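Local coordinates for putative exported protein (Peptoclostridium difficile, PDB 5TTA) that is of unknown function but is probably exported, and belongs to the DUF5780 family of the E-set clan, at residues K70-Y82 against K128-S140. Sequence-based numbering, arbitrary orientation.
Sequences KAIMDYEITCLAY and KSYSHTYRKMQQS
Lys136 lays its CB over the centre of the Tyr75 ring, a CH-pi contact with CB 3.5 Å from the ring centroid, while Ile77 CD1 covers the opposite face nearer the rim. With CG anti to the backbone N (chi1 -176°), the lysine chain runs on across the ring at about a right angle, passing Met73 O with its CD. Its NZ shares a water with Met73 O and also hydrogen-bonds to Asn176 O. The Tyr75 hydroxyl finds its partner in Asp186. Strands 72-82 and 131-135 are antiparallel neighbours in a sheet whose strand 205-215 flanks 72-82 on its other edge; there a classic beta bulge sets Met73 and Asp74 together opposite Thr214. In the ladder, the hydrogen-bonded pairs Ile77-Tyr134 and Cys79-His132 alternate with the non-hydrogen-bonded pairs Glu76-Arg135 and Thr78-Thr133, and Ile77 N meets Tyr134 O at 2.9 Å. Just past the ladder, Asp74 OD1 takes Met137 N at 3.0 Å (159° at the hydrogen) and Tyr75 N, the two donors arriving from opposite faces of the carboxylate. The other oxygen, OD2, makes a salt bridge to Arg135 NH1 at 3.0 Å, its hydrogen bond weak and the two planar groups 64° apart. Met137, a selenomethionine, crosses this carboxylate with CG and SE and continues onto Ala173 of helix 156-175. Tyr134 turns its ring edge to Cys79 SG, 3.6 Å from CE2, while His132 CD2 sits over one ring face. Across the sheet from that ring, Thr78 OG1 and Thr133 OG1 are hydrogen-bonded at 2.7 Å, and Thr78 OG1 also meets the Tyr226 hydroxyl of helix 226-233.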
# COMPACT_ATOMS: atom_id res chain seq x y z
N LYS A 70 17.82 4.96 -19.10
CA LYS A 70 16.55 4.51 -18.53
C LYS A 70 16.52 4.84 -17.05
O LYS A 70 17.54 4.78 -16.37
CB LYS A 70 16.37 3.00 -18.73
CG LYS A 70 16.35 2.56 -20.18
CD LYS A 70 16.28 1.04 -20.26
CE LYS A 70 17.67 0.41 -20.24
NZ LYS A 70 17.64 -1.08 -20.36
N ALA A 71 15.33 5.20 -16.57
CA ALA A 71 15.12 5.43 -15.15
C ALA A 71 15.24 4.12 -14.37
O ALA A 71 14.73 3.08 -14.80
CB ALA A 71 13.75 6.05 -14.92
N ILE A 72 15.87 4.18 -13.20
CA ILE A 72 16.13 3.00 -12.37
C ILE A 72 15.13 2.98 -11.21
O ILE A 72 15.17 3.84 -10.32
CB ILE A 72 17.58 2.98 -11.88
CG1 ILE A 72 18.52 2.67 -13.06
CG2 ILE A 72 17.76 1.96 -10.72
CD1 ILE A 72 19.99 2.93 -12.78
N MSE A 73 14.25 1.98 -11.21
CA MSE A 73 13.22 1.91 -10.17
C MSE A 73 13.64 1.06 -8.97
O MSE A 73 13.07 1.23 -7.90
CB MSE A 73 11.90 1.38 -10.76
CG MSE A 73 11.75 -0.12 -10.84
SE MSE A 73 10.01 -0.60 -11.62
CE MSE A 73 8.91 -0.02 -10.21
N ASP A 74 14.61 0.15 -9.13
CA ASP A 74 15.08 -0.64 -7.99
C ASP A 74 16.53 -1.06 -8.24
O ASP A 74 17.02 -1.04 -9.36
CB ASP A 74 14.17 -1.88 -7.75
CG ASP A 74 14.32 -2.48 -6.33
OD1 ASP A 74 15.01 -1.90 -5.46
OD2 ASP A 74 13.75 -3.56 -6.10
N TYR A 75 17.24 -1.37 -7.16
CA TYR A 75 18.60 -1.87 -7.30
C TYR A 75 18.89 -2.81 -6.14
O TYR A 75 18.16 -2.83 -5.14
CB TYR A 75 19.66 -0.74 -7.38
CG TYR A 75 19.71 0.20 -6.17
CD1 TYR A 75 20.03 -0.28 -4.89
CD2 TYR A 75 19.52 1.56 -6.33
CE1 TYR A 75 20.09 0.57 -3.80
CE2 TYR A 75 19.59 2.42 -5.25
CZ TYR A 75 19.88 1.92 -3.99
OH TYR A 75 19.94 2.80 -2.92
N GLU A 76 19.94 -3.59 -6.29
CA GLU A 76 20.54 -4.34 -5.19
C GLU A 76 22.03 -4.03 -5.21
O GLU A 76 22.69 -4.22 -6.24
CB GLU A 76 20.28 -5.85 -5.30
CG GLU A 76 18.80 -6.17 -5.28
CD GLU A 76 18.49 -7.66 -5.37
OE1 GLU A 76 17.28 -8.00 -5.34
OE2 GLU A 76 19.43 -8.48 -5.46
N ILE A 77 22.55 -3.55 -4.08
CA ILE A 77 23.95 -3.15 -3.99
C ILE A 77 24.54 -3.80 -2.75
O ILE A 77 24.01 -3.63 -1.65
CB ILE A 77 24.10 -1.62 -3.92
CG1 ILE A 77 23.71 -1.00 -5.26
CG2 ILE A 77 25.53 -1.26 -3.56
CD1 ILE A 77 23.79 0.55 -5.24
N THR A 78 25.63 -4.57 -2.94
CA THR A 78 26.22 -5.30 -1.82
C THR A 78 27.45 -4.56 -1.34
O THR A 78 28.27 -4.12 -2.15
CB THR A 78 26.59 -6.74 -2.22
OG1 THR A 78 25.40 -7.46 -2.56
CG2 THR A 78 27.29 -7.46 -1.06
N CYS A 79 27.59 -4.44 -0.02
CA CYS A 79 28.75 -3.81 0.60
C CYS A 79 29.49 -4.78 1.51
O CYS A 79 28.90 -5.70 2.08
CB CYS A 79 28.37 -2.60 1.44
SG CYS A 79 27.56 -1.26 0.50
N LEU A 80 30.78 -4.51 1.63
CA LEU A 80 31.75 -5.20 2.46
C LEU A 80 32.53 -4.15 3.22
O LEU A 80 32.69 -3.03 2.74
CB LEU A 80 32.71 -6.04 1.61
CG LEU A 80 32.01 -7.08 0.74
CD1 LEU A 80 33.07 -7.76 -0.18
CD2 LEU A 80 31.38 -8.14 1.62
N ALA A 81 32.97 -4.49 4.43
CA ALA A 81 33.61 -3.52 5.31
C ALA A 81 34.96 -4.03 5.79
O ALA A 81 35.13 -5.23 6.01
CB ALA A 81 32.71 -3.21 6.53
N TYR A 82 35.92 -3.11 5.97
CA TYR A 82 37.28 -3.43 6.33
C TYR A 82 37.77 -2.45 7.37
O TYR A 82 37.44 -1.26 7.31
CB TYR A 82 38.22 -3.37 5.10
CG TYR A 82 37.88 -4.47 4.14
CD1 TYR A 82 36.84 -4.34 3.23
CD2 TYR A 82 38.57 -5.69 4.21
CE1 TYR A 82 36.48 -5.39 2.39
CE2 TYR A 82 38.23 -6.72 3.39
CZ TYR A 82 37.20 -6.58 2.49
OH TYR A 82 36.90 -7.64 1.69
N LYS A 128 24.58 -10.82 12.08
CA LYS A 128 25.94 -10.34 11.82
C LYS A 128 26.50 -11.04 10.59
O LYS A 128 26.28 -12.24 10.40
CB LYS A 128 26.84 -10.59 13.03
CG LYS A 128 28.22 -9.90 12.92
CD LYS A 128 29.25 -10.42 13.93
CE LYS A 128 29.19 -9.71 15.25
NZ LYS A 128 29.97 -10.45 16.30
N SER A 129 27.21 -10.29 9.74
CA SER A 129 27.64 -10.83 8.44
C SER A 129 28.77 -9.98 7.86
O SER A 129 28.85 -8.78 8.12
CB SER A 129 26.47 -10.90 7.46
OG SER A 129 26.89 -11.29 6.15
N TYR A 130 29.63 -10.61 7.04
CA TYR A 130 30.61 -9.81 6.30
C TYR A 130 29.96 -8.92 5.24
O TYR A 130 30.52 -7.88 4.87
CB TYR A 130 31.65 -10.72 5.61
CG TYR A 130 32.71 -11.31 6.54
CD1 TYR A 130 33.69 -10.51 7.11
CD2 TYR A 130 32.73 -12.68 6.82
CE1 TYR A 130 34.66 -11.05 7.96
CE2 TYR A 130 33.69 -13.22 7.65
CZ TYR A 130 34.65 -12.40 8.22
OH TYR A 130 35.60 -12.96 9.05
N SER A 131 28.81 -9.30 4.71
CA SER A 131 28.20 -8.52 3.64
C SER A 131 26.79 -8.07 3.98
O SER A 131 26.09 -8.67 4.79
CB SER A 131 28.14 -9.32 2.34
OG SER A 131 27.22 -10.39 2.49
N HIS A 132 26.34 -7.02 3.29
CA HIS A 132 24.95 -6.62 3.34
C HIS A 132 24.50 -6.16 1.96
O HIS A 132 25.22 -5.45 1.27
CB HIS A 132 24.70 -5.48 4.34
CG HIS A 132 23.25 -5.13 4.49
ND1 HIS A 132 22.35 -5.98 5.08
CD2 HIS A 132 22.55 -4.03 4.12
CE1 HIS A 132 21.15 -5.42 5.09
NE2 HIS A 132 21.24 -4.24 4.50
N THR A 133 23.29 -6.54 1.57
CA THR A 133 22.77 -6.12 0.28
C THR A 133 21.68 -5.09 0.53
O THR A 133 20.61 -5.44 1.05
CB THR A 133 22.26 -7.29 -0.54
OG1 THR A 133 23.38 -8.12 -0.89
CG2 THR A 133 21.61 -6.79 -1.83
N TYR A 134 21.95 -3.85 0.14
CA TYR A 134 20.97 -2.78 0.20
C TYR A 134 20.05 -2.83 -1.01
O TYR A 134 20.49 -3.05 -2.15
CB TYR A 134 21.70 -1.43 0.27
CG TYR A 134 22.53 -1.21 1.49
CD1 TYR A 134 21.92 -0.79 2.71
CD2 TYR A 134 23.92 -1.38 1.47
CE1 TYR A 134 22.69 -0.57 3.85
CE2 TYR A 134 24.70 -1.16 2.61
CZ TYR A 134 24.06 -0.74 3.81
OH TYR A 134 24.81 -0.50 4.94
N ARG A 135 18.75 -2.61 -0.78
CA ARG A 135 17.76 -2.61 -1.85
C ARG A 135 17.03 -1.27 -1.86
O ARG A 135 16.66 -0.76 -0.80
CB ARG A 135 16.80 -3.79 -1.66
CG ARG A 135 15.93 -4.09 -2.85
CD ARG A 135 15.31 -5.48 -2.72
NE ARG A 135 14.09 -5.45 -1.92
CZ ARG A 135 12.87 -5.27 -2.42
NH1 ARG A 135 12.71 -5.11 -3.73
NH2 ARG A 135 11.82 -5.25 -1.62
N LYS A 136 16.88 -0.68 -3.05
CA LYS A 136 16.25 0.65 -3.14
C LYS A 136 14.81 0.61 -2.64
O LYS A 136 14.40 1.47 -1.86
CB LYS A 136 16.30 1.18 -4.58
CG LYS A 136 15.74 2.63 -4.78
CD LYS A 136 15.67 2.97 -6.26
CE LYS A 136 15.41 4.46 -6.60
NZ LYS A 136 14.47 5.14 -5.67
N MSE A 137 14.03 -0.37 -3.07
CA MSE A 137 12.65 -0.45 -2.63
C MSE A 137 12.58 -1.23 -1.31
O MSE A 137 11.74 -2.11 -1.15
CB MSE A 137 11.75 -1.10 -3.68
CG MSE A 137 11.59 -0.33 -4.98
SE MSE A 137 10.61 -1.41 -6.31
CE MSE A 137 8.90 -1.54 -5.35
N GLN A 138 13.48 -0.88 -0.38
CA GLN A 138 13.54 -1.55 0.91
C GLN A 138 12.22 -1.42 1.66
O GLN A 138 11.78 -2.37 2.32
CB GLN A 138 14.69 -0.99 1.75
CG GLN A 138 15.09 -1.87 2.93
CD GLN A 138 15.86 -3.13 2.50
OE1 GLN A 138 15.32 -4.24 2.53
NE2 GLN A 138 17.13 -2.95 2.12
N GLN A 139 11.57 -0.26 1.56
CA GLN A 139 10.26 -0.06 2.18
C GLN A 139 9.23 -1.08 1.69
O GLN A 139 8.27 -1.36 2.41
CB GLN A 139 9.76 1.36 1.90
CG GLN A 139 9.02 1.57 0.56
CD GLN A 139 9.91 2.07 -0.57
OE1 GLN A 139 10.79 2.91 -0.37
NE2 GLN A 139 9.68 1.55 -1.78
N SER A 140 9.43 -1.66 0.48
CA SER A 140 8.48 -2.61 -0.07
C SER A 140 8.96 -4.03 0.20
O SER A 140 10.17 -4.29 0.24
CB SER A 140 8.30 -2.39 -1.58
OG SER A 140 7.13 -3.01 -2.07
O HOH W 1 12.03 3.50 -6.94
O HOH W 2 33.11 -7.35 5.35